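PDB 6EK4: PaxB from Photorhabdus luminescens, which is probably one half of a two-component alpha-helical pore-forming toxin of the YaxAB type, taking part in making pores in target membranes. Local coordinates for residues R113-D118 with N318-K323; R124-E129 with K314-T319; T85-E90 with L105-E110; E306-I311 with L337-D342; A63-L68 with D341-Q346. One frame throughout, in Å; residues are numbered along the deposited sequence.

Interaction 1. Residues R113-D118 with N318-K323; sequences RNLKKD and NTIDGK
Ile320 and Lys116 make most of this contact, with Leu115 adding a smaller apolar patch. Ile320 projects its CB toward helix 101-141. Its CG1 lies between the backbone N and the carbonyl carbon (chi1 68°), and this sends CD1 to 4.1 Å from the backbone O of Lys116. The other branch, CG2, meets Leu115 CD2 at 4.1 Å, with the two side chains crossing at a slant. Here the last, weakly bonded part of helix 247-321 lies beside helix 101-141 in an all-helical bundle. Lys116 reaches Ile320 O with a long chain whose CG passes Ile320 CB at 4.4 Å. A bend at the last torsion (chi4 -79°) turns NZ to Ile320 O for a weak hydrogen bond of 3.2 Å. Lys116 NZ is also 4.2 Å from Gly322 O, too long to call a bond. Ile324 in the following loop touches both Leu115 and Lys116, and Leu329 of helix 326-348 also packs on Leu115.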
# COMPACT_ATOMS: atom_id res chain seq x y z
N ARG A 113 -49.62 9.96 -21.32
CA ARG A 113 -48.64 10.06 -22.41
C ARG A 113 -47.48 10.98 -22.03
O ARG A 113 -46.33 10.73 -22.40
CB ARG A 113 -49.31 10.55 -23.70
CG ARG A 113 -48.71 9.97 -24.97
CD ARG A 113 -49.51 10.36 -26.20
NE ARG A 113 -50.92 9.98 -26.09
CZ ARG A 113 -51.87 10.32 -26.96
NH1 ARG A 113 -51.59 11.04 -28.04
NH2 ARG A 113 -53.12 9.92 -26.75
N ASN A 114 -47.78 12.04 -21.28
CA ASN A 114 -46.76 12.93 -20.74
C ASN A 114 -45.99 12.29 -19.59
O ASN A 114 -44.79 12.54 -19.42
CB ASN A 114 -47.39 14.24 -20.25
CG ASN A 114 -48.03 15.04 -21.38
OD1 ASN A 114 -47.56 15.02 -22.52
ND2 ASN A 114 -49.11 15.74 -21.06
N LEU A 115 -46.68 11.48 -18.79
CA LEU A 115 -46.05 10.77 -17.67
C LEU A 115 -45.05 9.74 -18.18
O LEU A 115 -43.93 9.67 -17.68
CB LEU A 115 -47.12 10.11 -16.79
CG LEU A 115 -46.65 9.51 -15.46
CD1 LEU A 115 -47.78 9.53 -14.43
CD2 LEU A 115 -46.11 8.09 -15.61
N LYS A 116 -45.46 8.95 -19.17
CA LYS A 116 -44.56 7.98 -19.81
C LYS A 116 -43.34 8.67 -20.42
O LYS A 116 -42.22 8.18 -20.29
CB LYS A 116 -45.29 7.19 -20.91
CG LYS A 116 -46.29 6.16 -20.41
CD LYS A 116 -47.05 5.54 -21.57
CE LYS A 116 -48.14 4.58 -21.11
NZ LYS A 116 -47.61 3.25 -20.72
N LYS A 117 -43.57 9.80 -21.08
CA LYS A 117 -42.50 10.55 -21.75
C LYS A 117 -41.47 11.10 -20.77
O LYS A 117 -40.27 11.11 -21.06
CB LYS A 117 -43.10 11.69 -22.59
CG LYS A 117 -42.13 12.30 -23.59
CD LYS A 117 -42.69 13.58 -24.19
CE LYS A 117 -42.52 14.77 -23.25
NZ LYS A 117 -43.12 16.01 -23.81
N ASP A 118 -41.94 11.57 -19.61
CA ASP A 118 -41.05 12.06 -18.56
C ASP A 118 -40.27 10.92 -17.90
O ASP A 118 -39.06 11.02 -17.70
CB ASP A 118 -41.83 12.84 -17.49
CG ASP A 118 -42.29 14.21 -17.96
OD1 ASP A 118 -41.97 14.60 -19.11
OD2 ASP A 118 -42.96 14.90 -17.17
N ASN A 318 -40.87 -0.82 -15.02
CA ASN A 318 -41.98 -1.72 -14.69
C ASN A 318 -43.25 -0.98 -14.26
O ASN A 318 -44.35 -1.53 -14.34
CB ASN A 318 -41.57 -2.71 -13.60
CG ASN A 318 -40.46 -3.65 -14.06
OD1 ASN A 318 -40.27 -3.87 -15.25
ND2 ASN A 318 -39.73 -4.21 -13.10
N THR A 319 -43.10 0.27 -13.81
CA THR A 319 -44.24 1.11 -13.46
C THR A 319 -45.00 1.58 -14.70
O THR A 319 -46.23 1.74 -14.65
CB THR A 319 -43.79 2.35 -12.65
OG1 THR A 319 -42.96 1.93 -11.56
CG2 THR A 319 -44.99 3.11 -12.10
N ILE A 320 -44.28 1.79 -15.80
CA ILE A 320 -44.89 2.29 -17.04
C ILE A 320 -44.98 1.25 -18.17
O ILE A 320 -45.34 1.59 -19.29
CB ILE A 320 -44.16 3.56 -17.56
CG1 ILE A 320 -42.74 3.23 -18.04
CG2 ILE A 320 -44.12 4.62 -16.47
CD1 ILE A 320 -42.10 4.34 -18.84
N ASP A 321 -44.64 -0.01 -17.87
CA ASP A 321 -44.81 -1.09 -18.84
C ASP A 321 -46.29 -1.41 -19.00
O ASP A 321 -46.83 -1.36 -20.10
CB ASP A 321 -44.05 -2.36 -18.41
CG ASP A 321 -42.56 -2.29 -18.71
OD1 ASP A 321 -42.14 -1.50 -19.59
OD2 ASP A 321 -41.79 -3.03 -18.06
N GLY A 322 -46.94 -1.74 -17.88
CA GLY A 322 -48.37 -2.06 -17.87
C GLY A 322 -49.22 -0.85 -17.55
O GLY A 322 -49.01 0.23 -18.10
N LYS A 323 -50.19 -1.03 -16.65
CA LYS A 323 -51.10 0.04 -16.26
C LYS A 323 -50.39 1.01 -15.32
O LYS A 323 -49.61 0.60 -14.46
CB LYS A 323 -52.35 -0.54 -15.57
CG LYS A 323 -53.62 0.24 -15.86
CD LYS A 323 -54.15 -0.08 -17.25
CE LYS A 323 -55.32 0.82 -17.63
NZ LYS A 323 -55.74 0.60 -19.04

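Interaction 2. Residues R124-E129 with K314-T319; sequences RSLRKE and KQLQNT
Leu126 meets Leu316 by one methyl each, CD1 to CD1 at 3.9 Å. The two side chains cross at about a right angle. In Leu126 CG is anti to the carbonyl carbon (chi1 -73°), and Leu316 has the same kind of first torsion. The pair is buried: Leu68 of helix 42-73 touches Leu126, and Leu329 and Ile332 of helix 326-348 touch Leu316. Helices 101-141 and 247-321 run in opposite senses here, and the leucines sit inside a bundle to which those two other helices also contribute. One residue on, Arg127 works at the more open border of the contact. Its chain bends at chi2 (-83°) and brings the guanidinium over to the start of segment 314-319. NH2 comes to 4.0 Å from Lys314 N and 4.3 Å from Lys314 CB. These are contacts of packing, with no hydrogen bond across the two segments. The far end of the Lys314 chain leads away from Arg127, which probably eases the meeting of two basic residues. Asn310 and Ala313 of helix 247-321 also touch the arginine.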
# COMPACT_ATOMS: atom_id res chain seq x y z
N ARG A 124 -33.47 7.16 -19.08
CA ARG A 124 -32.30 7.40 -19.93
C ARG A 124 -31.17 8.10 -19.16
O ARG A 124 -30.00 7.84 -19.42
CB ARG A 124 -32.68 8.23 -21.17
CG ARG A 124 -33.43 7.44 -22.23
CD ARG A 124 -33.43 8.16 -23.56
NE ARG A 124 -34.02 9.49 -23.47
CZ ARG A 124 -35.33 9.75 -23.45
NH1 ARG A 124 -36.23 8.77 -23.52
NH2 ARG A 124 -35.75 11.01 -23.37
N SER A 125 -31.53 8.97 -18.23
CA SER A 125 -30.55 9.62 -17.36
C SER A 125 -29.89 8.63 -16.40
O SER A 125 -28.68 8.69 -16.18
CB SER A 125 -31.19 10.76 -16.56
OG SER A 125 -31.49 11.86 -17.40
N LEU A 126 -30.69 7.72 -15.84
CA LEU A 126 -30.17 6.69 -14.94
C LEU A 126 -29.27 5.70 -15.69
O LEU A 126 -28.22 5.30 -15.18
CB LEU A 126 -31.31 5.94 -14.25
CG LEU A 126 -32.05 6.71 -13.15
CD1 LEU A 126 -33.42 6.11 -12.90
CD2 LEU A 126 -31.23 6.73 -11.87
N ARG A 127 -29.68 5.32 -16.90
CA ARG A 127 -28.89 4.43 -17.75
C ARG A 127 -27.58 5.09 -18.19
O ARG A 127 -26.55 4.43 -18.28
CB ARG A 127 -29.70 4.00 -18.98
CG ARG A 127 -30.82 3.02 -18.66
CD ARG A 127 -30.31 1.59 -18.57
NE ARG A 127 -31.20 0.71 -17.82
CZ ARG A 127 -32.36 0.22 -18.26
NH1 ARG A 127 -32.80 0.51 -19.49
NH2 ARG A 127 -33.09 -0.56 -17.48
N LYS A 128 -27.64 6.39 -18.46
CA LYS A 128 -26.46 7.18 -18.83
C LYS A 128 -25.41 7.18 -17.71
O LYS A 128 -24.22 7.10 -17.99
CB LYS A 128 -26.88 8.61 -19.20
CG LYS A 128 -25.74 9.57 -19.52
CD LYS A 128 -25.39 10.46 -18.33
CE LYS A 128 -24.09 11.20 -18.55
NZ LYS A 128 -24.14 12.10 -19.75
N GLU A 129 -25.87 7.27 -16.47
CA GLU A 129 -24.97 7.23 -15.31
C GLU A 129 -24.45 5.82 -15.03
O GLU A 129 -23.32 5.66 -14.57
CB GLU A 129 -25.68 7.77 -14.06
CG GLU A 129 -26.05 9.24 -14.14
CD GLU A 129 -24.84 10.16 -14.27
OE1 GLU A 129 -23.80 9.88 -13.64
OE2 GLU A 129 -24.94 11.16 -15.01
N LYS A 314 -34.97 0.13 -14.04
CA LYS A 314 -35.90 -0.98 -14.26
C LYS A 314 -37.12 -0.91 -13.32
O LYS A 314 -38.18 -1.42 -13.66
CB LYS A 314 -35.18 -2.32 -14.10
CG LYS A 314 -36.02 -3.53 -14.48
CD LYS A 314 -35.14 -4.65 -15.04
CE LYS A 314 -35.83 -6.00 -14.98
NZ LYS A 314 -35.69 -6.65 -13.64
N GLN A 315 -36.95 -0.26 -12.17
CA GLN A 315 -38.06 -0.07 -11.23
C GLN A 315 -39.10 0.90 -11.80
O GLN A 315 -40.30 0.66 -11.70
CB GLN A 315 -37.52 0.47 -9.89
CG GLN A 315 -38.51 0.39 -8.74
CD GLN A 315 -37.87 0.75 -7.41
OE1 GLN A 315 -36.92 1.52 -7.35
NE2 GLN A 315 -38.41 0.19 -6.33
N LEU A 316 -38.62 1.98 -12.41
CA LEU A 316 -39.49 2.94 -13.09
C LEU A 316 -40.02 2.40 -14.41
O LEU A 316 -41.10 2.78 -14.86
CB LEU A 316 -38.75 4.26 -13.33
CG LEU A 316 -38.25 5.00 -12.09
CD1 LEU A 316 -37.34 6.15 -12.48
CD2 LEU A 316 -39.42 5.51 -11.25
N GLN A 317 -39.25 1.50 -15.04
CA GLN A 317 -39.67 0.86 -16.29
C GLN A 317 -40.90 -0.01 -16.07
O GLN A 317 -41.86 0.06 -16.84
CB GLN A 317 -38.52 0.02 -16.86
CG GLN A 317 -38.78 -0.55 -18.25
CD GLN A 317 -38.90 0.52 -19.32
OE1 GLN A 317 -38.15 1.50 -19.32
NE2 GLN A 317 -39.83 0.34 -20.24
N ASN A 318 -40.87 -0.82 -15.02
CA ASN A 318 -41.98 -1.72 -14.69
C ASN A 318 -43.25 -0.98 -14.26
O ASN A 318 -44.35 -1.53 -14.34
CB ASN A 318 -41.57 -2.71 -13.60
CG ASN A 318 -40.46 -3.65 -14.06
OD1 ASN A 318 -40.27 -3.87 -15.25
ND2 ASN A 318 -39.73 -4.21 -13.10
N THR A 319 -43.10 0.27 -13.81
CA THR A 319 -44.24 1.11 -13.46
C THR A 319 -45.00 1.58 -14.70
O THR A 319 -46.23 1.74 -14.65
CB THR A 319 -43.79 2.35 -12.65
OG1 THR A 319 -42.96 1.93 -11.56
CG2 THR A 319 -44.99 3.11 -12.10

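Interaction 3. Residues T85-E90 with L105-E110; sequences TEIDTE and LEARSE
This is a mixed apolar and charged contact between Ile87 and Asp88 on one side and Ala107 and Arg108 on the other. It joins the short helix 80-90 to the early turns of helix 101-141, far from the centre of the elongated chain. The apolar half belongs to Ile87. Its CG2 rests 4.1 Å from Arg108 CB, and its CD1 lies 4.5 Å from Ala107 CB. Asp88, next along, meets the other end of the Arg108 side chain. The arginine is extended from CG to NE, which carries its charge across to the carboxylate. Asp88 OD1 is 3.4 Å from Arg108 NH1, and OD2 of the same carboxylate is 3.5 Å from that NH1. The salt bridge rests on charge alone. The carboxylate and guanidinium planes are 67° apart, and OD1 stands well out of the guanidinium plane, with no N-H directed at it. Gln326 of helix 326-348 also touches Asp88. The axes of the two short segments approach to 10.4 Å, and their directions differ by 153°. Such a nearly antiparallel pair, joined by a short connection in sequence, is a helical hairpin.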
# COMPACT_ATOMS: atom_id res chain seq x y z
N THR A 85 -55.39 11.38 -9.91
CA THR A 85 -56.15 10.91 -8.75
C THR A 85 -57.53 11.56 -8.70
O THR A 85 -58.52 10.89 -8.37
CB THR A 85 -55.41 11.18 -7.41
OG1 THR A 85 -54.50 12.28 -7.57
CG2 THR A 85 -54.63 9.96 -6.94
N GLU A 86 -57.60 12.84 -9.03
CA GLU A 86 -58.87 13.57 -9.08
C GLU A 86 -59.76 13.09 -10.23
O GLU A 86 -60.99 13.10 -10.11
CB GLU A 86 -58.63 15.08 -9.18
CG GLU A 86 -58.01 15.69 -7.93
CD GLU A 86 -57.74 17.18 -8.05
OE1 GLU A 86 -57.70 17.70 -9.19
OE2 GLU A 86 -57.56 17.83 -7.00
N ILE A 87 -59.14 12.69 -11.34
CA ILE A 87 -59.89 12.11 -12.47
C ILE A 87 -60.45 10.74 -12.08
O ILE A 87 -61.65 10.51 -12.20
CB ILE A 87 -59.01 11.99 -13.74
CG1 ILE A 87 -58.90 13.35 -14.44
CG2 ILE A 87 -59.59 10.97 -14.72
CD1 ILE A 87 -57.77 13.44 -15.44
N ASP A 88 -59.58 9.85 -11.61
CA ASP A 88 -59.96 8.48 -11.29
C ASP A 88 -60.98 8.37 -10.15
O ASP A 88 -61.80 7.46 -10.14
CB ASP A 88 -58.73 7.64 -10.94
CG ASP A 88 -57.80 7.43 -12.13
OD1 ASP A 88 -58.22 7.66 -13.28
OD2 ASP A 88 -56.64 7.02 -11.90
N THR A 89 -60.93 9.31 -9.20
CA THR A 89 -61.90 9.35 -8.10
C THR A 89 -63.27 9.84 -8.58
O THR A 89 -64.30 9.35 -8.12
CB THR A 89 -61.42 10.24 -6.94
OG1 THR A 89 -61.03 11.52 -7.45
CG2 THR A 89 -60.24 9.60 -6.22
N GLU A 90 -63.27 10.80 -9.50
CA GLU A 90 -64.51 11.32 -10.09
C GLU A 90 -65.02 10.41 -11.22
O GLU A 90 -66.14 10.60 -11.71
CB GLU A 90 -64.30 12.74 -10.62
CG GLU A 90 -65.58 13.57 -10.71
CD GLU A 90 -65.44 14.79 -11.60
OE1 GLU A 90 -66.46 15.19 -12.22
OE2 GLU A 90 -64.33 15.35 -11.69
N LEU A 105 -61.62 10.36 -19.86
CA LEU A 105 -60.72 9.29 -20.31
C LEU A 105 -59.66 9.83 -21.27
O LEU A 105 -58.49 9.47 -21.17
CB LEU A 105 -61.49 8.14 -20.98
CG LEU A 105 -61.70 6.88 -20.13
CD1 LEU A 105 -62.75 7.10 -19.06
CD2 LEU A 105 -62.09 5.71 -21.02
N GLU A 106 -60.08 10.69 -22.20
CA GLU A 106 -59.17 11.29 -23.17
C GLU A 106 -58.21 12.29 -22.52
O GLU A 106 -57.11 12.52 -23.02
CB GLU A 106 -59.95 11.97 -24.30
CG GLU A 106 -59.12 12.25 -25.54
CD GLU A 106 -59.95 12.75 -26.71
OE1 GLU A 106 -61.19 12.81 -26.60
OE2 GLU A 106 -59.35 13.08 -27.76
N ALA A 107 -58.64 12.88 -21.40
CA ALA A 107 -57.79 13.78 -20.62
C ALA A 107 -56.72 13.01 -19.85
O ALA A 107 -55.58 13.46 -19.75
CB ALA A 107 -58.64 14.60 -19.66
N ARG A 108 -57.09 11.85 -19.30
CA ARG A 108 -56.14 11.02 -18.54
C ARG A 108 -55.16 10.32 -19.49
O ARG A 108 -54.02 10.04 -19.11
CB ARG A 108 -56.87 10.02 -17.62
CG ARG A 108 -56.79 8.55 -18.02
CD ARG A 108 -57.56 7.67 -17.04
NE ARG A 108 -57.00 6.32 -16.95
CZ ARG A 108 -56.04 5.94 -16.09
NH1 ARG A 108 -55.51 6.80 -15.23
NH2 ARG A 108 -55.62 4.68 -16.11
N SER A 109 -55.62 10.03 -20.71
CA SER A 109 -54.74 9.49 -21.75
C SER A 109 -53.68 10.50 -22.17
O SER A 109 -52.57 10.13 -22.54
CB SER A 109 -55.56 9.06 -22.97
OG SER A 109 -56.34 7.91 -22.68
N GLU A 110 -54.03 11.79 -22.12
CA GLU A 110 -53.08 12.87 -22.40
C GLU A 110 -52.05 12.97 -21.28
O GLU A 110 -50.85 13.08 -21.54
CB GLU A 110 -53.82 14.20 -22.54
CG GLU A 110 -53.01 15.30 -23.21
CD GLU A 110 -53.10 15.26 -24.73
OE1 GLU A 110 -52.04 15.23 -25.38
OE2 GLU A 110 -54.23 15.26 -25.26

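Interaction 4. Residues E306-I311 with L337-D342; sequences EQAWNI and LDFLDD
Phe339 holds CG anti to its own N (chi1 178°), whereas Trp309 has CG anti to the carbonyl carbon (chi1 -48°); with these torsions the two rings meet between their helices. The helices form an antiparallel hairpin, the turn lying between 247-321 and 326-348. Their segment axes stay 12.5 Å apart at 159°, so large side chains bridge the gap. Trp309 and Phe339 cross at about a right angle. Trp309 CZ3 lies near the plane of the phenyl ring, at its edge, 3.9 Å from Phe339 CE2. The same CE2 is 4.0 Å from Ala308 CB, which approaches the phenyl ring obliquely. Ala308 CB also sits over one face of the indole, offset toward its rim. Leu68 of helix 42-73 touches both Trp309 and Leu340, closing this apolar centre from another helix. Phe312, one turn on from Ala308, meets the Phe339 ring as well. Leu340 comes to the indole at a slant, with CD2 lying 3.6 Å from Trp309 CZ3 and 3.4 Å from Trp309 CH2.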
# COMPACT_ATOMS: atom_id res chain seq x y z
N GLU A 306 -23.42 1.60 -9.91
CA GLU A 306 -23.90 1.10 -11.20
C GLU A 306 -25.15 0.25 -11.02
O GLU A 306 -26.13 0.39 -11.76
CB GLU A 306 -22.81 0.27 -11.89
CG GLU A 306 -23.14 -0.16 -13.31
CD GLU A 306 -22.17 -1.19 -13.87
OE1 GLU A 306 -21.11 -1.42 -13.25
OE2 GLU A 306 -22.48 -1.77 -14.93
N GLN A 307 -25.12 -0.64 -10.02
CA GLN A 307 -26.25 -1.51 -9.71
C GLN A 307 -27.47 -0.70 -9.29
O GLN A 307 -28.58 -0.98 -9.75
CB GLN A 307 -25.86 -2.50 -8.60
CG GLN A 307 -26.90 -3.58 -8.32
CD GLN A 307 -26.47 -4.53 -7.22
OE1 GLN A 307 -25.29 -4.68 -6.93
NE2 GLN A 307 -27.45 -5.19 -6.60
N ALA A 308 -27.26 0.30 -8.44
CA ALA A 308 -28.34 1.15 -7.95
C ALA A 308 -29.09 1.85 -9.09
O ALA A 308 -30.32 1.86 -9.12
CB ALA A 308 -27.80 2.19 -6.97
N TRP A 309 -28.34 2.41 -10.04
CA TRP A 309 -28.96 3.15 -11.15
C TRP A 309 -29.71 2.23 -12.11
O TRP A 309 -30.76 2.60 -12.63
CB TRP A 309 -27.92 3.99 -11.92
CG TRP A 309 -26.99 4.83 -11.06
CD1 TRP A 309 -25.69 5.12 -11.34
CD2 TRP A 309 -27.28 5.45 -9.80
NE1 TRP A 309 -25.15 5.89 -10.34
CE2 TRP A 309 -26.11 6.11 -9.38
CE3 TRP A 309 -28.42 5.53 -8.99
CZ2 TRP A 309 -26.04 6.83 -8.19
CZ3 TRP A 309 -28.35 6.24 -7.80
CH2 TRP A 309 -27.16 6.89 -7.42
N ASN A 310 -29.17 1.04 -12.35
CA ASN A 310 -29.86 0.04 -13.18
C ASN A 310 -31.10 -0.53 -12.49
O ASN A 310 -32.09 -0.86 -13.15
CB ASN A 310 -28.90 -1.10 -13.58
CG ASN A 310 -28.00 -0.72 -14.75
OD1 ASN A 310 -28.39 0.04 -15.63
ND2 ASN A 310 -26.80 -1.28 -14.76
N ILE A 311 -31.05 -0.64 -11.16
CA ILE A 311 -32.22 -1.00 -10.36
C ILE A 311 -33.26 0.12 -10.44
O ILE A 311 -34.44 -0.14 -10.68
CB ILE A 311 -31.84 -1.28 -8.89
CG1 ILE A 311 -31.18 -2.66 -8.77
CG2 ILE A 311 -33.07 -1.22 -7.98
CD1 ILE A 311 -30.50 -2.92 -7.45
N LEU A 337 -35.26 9.17 -4.24
CA LEU A 337 -34.73 10.47 -3.82
C LEU A 337 -34.10 10.40 -2.43
O LEU A 337 -33.02 10.96 -2.22
CB LEU A 337 -35.83 11.54 -3.85
CG LEU A 337 -36.14 12.13 -5.23
CD1 LEU A 337 -37.40 12.98 -5.17
CD2 LEU A 337 -34.97 12.93 -5.78
N ASP A 338 -34.76 9.72 -1.50
CA ASP A 338 -34.21 9.52 -0.15
C ASP A 338 -32.86 8.80 -0.19
O ASP A 338 -31.98 9.08 0.63
CB ASP A 338 -35.19 8.71 0.73
CG ASP A 338 -36.37 9.54 1.20
OD1 ASP A 338 -36.51 10.71 0.79
OD2 ASP A 338 -37.17 9.01 2.01
N PHE A 339 -32.71 7.88 -1.13
CA PHE A 339 -31.44 7.19 -1.34
C PHE A 339 -30.35 8.15 -1.81
O PHE A 339 -29.21 8.06 -1.36
CB PHE A 339 -31.62 6.06 -2.37
CG PHE A 339 -30.34 5.33 -2.69
CD1 PHE A 339 -29.84 4.37 -1.82
CD2 PHE A 339 -29.65 5.59 -3.86
CE1 PHE A 339 -28.67 3.70 -2.11
CE2 PHE A 339 -28.48 4.92 -4.16
CZ PHE A 339 -27.99 3.97 -3.28
N LEU A 340 -30.71 9.06 -2.71
CA LEU A 340 -29.77 10.08 -3.20
C LEU A 340 -29.47 11.13 -2.13
O LEU A 340 -28.34 11.61 -2.02
CB LEU A 340 -30.31 10.75 -4.46
CG LEU A 340 -30.44 9.86 -5.70
CD1 LEU A 340 -31.23 10.56 -6.79
CD2 LEU A 340 -29.07 9.43 -6.22
N ASP A 341 -30.49 11.49 -1.34
CA ASP A 341 -30.33 12.41 -0.21
C ASP A 341 -29.30 11.89 0.79
O ASP A 341 -28.55 12.66 1.38
CB ASP A 341 -31.66 12.65 0.51
CG ASP A 341 -32.67 13.42 -0.33
OD1 ASP A 341 -32.29 13.97 -1.39
OD2 ASP A 341 -33.85 13.47 0.07
N ASP A 342 -29.29 10.57 0.97
CA ASP A 342 -28.32 9.90 1.84
C ASP A 342 -26.90 10.00 1.28
O ASP A 342 -25.95 10.27 2.02
CB ASP A 342 -28.70 8.43 2.04
CG ASP A 342 -27.66 7.67 2.84
OD1 ASP A 342 -27.07 6.72 2.28
OD2 ASP A 342 -27.42 8.02 4.01

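Interaction 5. Residues A63-L68 with D341-Q346; sequences ASVPQL and DDLALQ
Val65 lies against Leu343 and Ala344 where two helices run in opposite senses, and the CA atoms of Val65 and Ala344 are 6.7 Å apart. Helix 42-73 is kinked here, because the N of Pro66 makes no bond to the preceding turn. The proline follows directly after the residue that makes the contact. Val65 divides its branches between two neighbours. CG1, anti to the backbone N (chi1 175°), comes to 4.0 Å from Ala344 N and 4.1 Å from Ala344 CB. CG2 packs on Leu343, 3.8 Å from its CB and 4.0 Å from its CD1. Helix 326-348 is thus held to helix 42-73 within the bundle, and Trp309 of helix 247-321 covers Leu343 as well. Within helix 326-348, on a side not touched by segment 63-68, Gln346 NE2 bonds to Asp342 OD1 at 3.2 Å. It approaches from above the carboxylate plane, 48° out of it. The Gln346 amide also bonds Ile17 O and Val19 N, tying the N-terminal part of the chain to the bundle.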
# COMPACT_ATOMS: atom_id res chain seq x y z
N ALA A 63 -20.60 13.47 -9.21
CA ALA A 63 -21.45 14.23 -10.11
C ALA A 63 -22.80 13.56 -10.35
O ALA A 63 -23.79 14.24 -10.62
CB ALA A 63 -20.75 14.46 -11.44
N SER A 64 -22.84 12.24 -10.25
CA SER A 64 -24.06 11.47 -10.50
C SER A 64 -25.18 11.81 -9.51
O SER A 64 -26.35 11.85 -9.89
CB SER A 64 -23.77 9.97 -10.43
OG SER A 64 -23.34 9.59 -9.14
N VAL A 65 -24.82 12.05 -8.26
CA VAL A 65 -25.80 12.30 -7.20
C VAL A 65 -26.64 13.57 -7.45
O VAL A 65 -27.86 13.49 -7.51
CB VAL A 65 -25.15 12.31 -5.79
CG1 VAL A 65 -26.17 12.69 -4.72
CG2 VAL A 65 -24.54 10.95 -5.48
N PRO A 66 -25.98 14.74 -7.60
CA PRO A 66 -26.75 15.96 -7.89
C PRO A 66 -27.37 15.99 -9.29
O PRO A 66 -28.33 16.73 -9.52
CB PRO A 66 -25.70 17.07 -7.75
CG PRO A 66 -24.41 16.41 -8.04
CD PRO A 66 -24.54 15.03 -7.47
N GLN A 67 -26.82 15.20 -10.21
CA GLN A 67 -27.38 15.08 -11.56
C GLN A 67 -28.71 14.34 -11.53
O GLN A 67 -29.70 14.82 -12.08
CB GLN A 67 -26.39 14.36 -12.49
CG GLN A 67 -26.89 14.12 -13.91
CD GLN A 67 -27.23 15.41 -14.65
OE1 GLN A 67 -26.65 16.46 -14.39
NE2 GLN A 67 -28.17 15.32 -15.59
N LEU A 68 -28.73 13.18 -10.89
CA LEU A 68 -29.94 12.36 -10.80
C LEU A 68 -30.99 12.98 -9.88
O LEU A 68 -32.19 12.80 -10.10
CB LEU A 68 -29.60 10.94 -10.33
CG LEU A 68 -28.78 10.10 -11.31
CD1 LEU A 68 -28.33 8.81 -10.65
CD2 LEU A 68 -29.56 9.82 -12.58
N ASP A 341 -30.49 11.49 -1.34
CA ASP A 341 -30.33 12.41 -0.21
C ASP A 341 -29.30 11.89 0.79
O ASP A 341 -28.55 12.66 1.38
CB ASP A 341 -31.66 12.65 0.51
CG ASP A 341 -32.67 13.42 -0.33
OD1 ASP A 341 -32.29 13.97 -1.39
OD2 ASP A 341 -33.85 13.47 0.07
N ASP A 342 -29.29 10.57 0.97
CA ASP A 342 -28.32 9.90 1.84
C ASP A 342 -26.90 10.00 1.28
O ASP A 342 -25.95 10.27 2.02
CB ASP A 342 -28.70 8.43 2.04
CG ASP A 342 -27.66 7.67 2.84
OD1 ASP A 342 -27.07 6.72 2.28
OD2 ASP A 342 -27.42 8.02 4.01
N LEU A 343 -26.75 9.78 -0.03
CA LEU A 343 -25.45 9.86 -0.68
C LEU A 343 -24.88 11.28 -0.62
O LEU A 343 -23.68 11.47 -0.42
CB LEU A 343 -25.53 9.39 -2.14
CG LEU A 343 -25.82 7.91 -2.37
CD1 LEU A 343 -25.94 7.62 -3.86
CD2 LEU A 343 -24.74 7.03 -1.75
N ALA A 344 -25.75 12.28 -0.80
CA ALA A 344 -25.35 13.68 -0.67
C ALA A 344 -24.96 14.00 0.77
O ALA A 344 -24.03 14.78 1.00
CB ALA A 344 -26.48 14.59 -1.12
N LEU A 345 -25.66 13.40 1.73
CA LEU A 345 -25.35 13.57 3.15
C LEU A 345 -23.95 13.04 3.50
O LEU A 345 -23.27 13.61 4.35
CB LEU A 345 -26.40 12.87 4.02
CG LEU A 345 -26.25 12.94 5.54
CD1 LEU A 345 -26.35 14.37 6.05
CD2 LEU A 345 -27.29 12.06 6.21
N GLN A 346 -23.55 11.96 2.84
CA GLN A 346 -22.21 11.39 3.04
C GLN A 346 -21.13 12.30 2.47
O GLN A 346 -20.14 12.58 3.13
CB GLN A 346 -22.11 10.01 2.40
CG GLN A 346 -22.98 8.95 3.06
CD GLN A 346 -22.79 7.58 2.46
OE1 GLN A 346 -21.66 7.12 2.28
NE2 GLN A 346 -23.89 6.90 2.15

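Overall arrangement
All five contacts lie on one side of the chain's centre, in its helical bundle. Interactions 4 and 5 are the buried ones. They share Asp341 and Asp342, and their centres are 9 Å apart. Both are apolar across the segments. Interactions 1 and 2 join the same two helices, 101-141 and 247-321, with centres 11 Å apart. Each pairs a buried apolar touch with a basic side chain: Lys116, central to interaction 1, makes a weak hydrogen bond, while Arg127, at the border of interaction 2, only packs. Interaction 3 is farthest out and holds the one salt bridge across segments. Leu68 meets the Leu126 side chain and Trp309, so interactions 2, 4 and 5 touch one another.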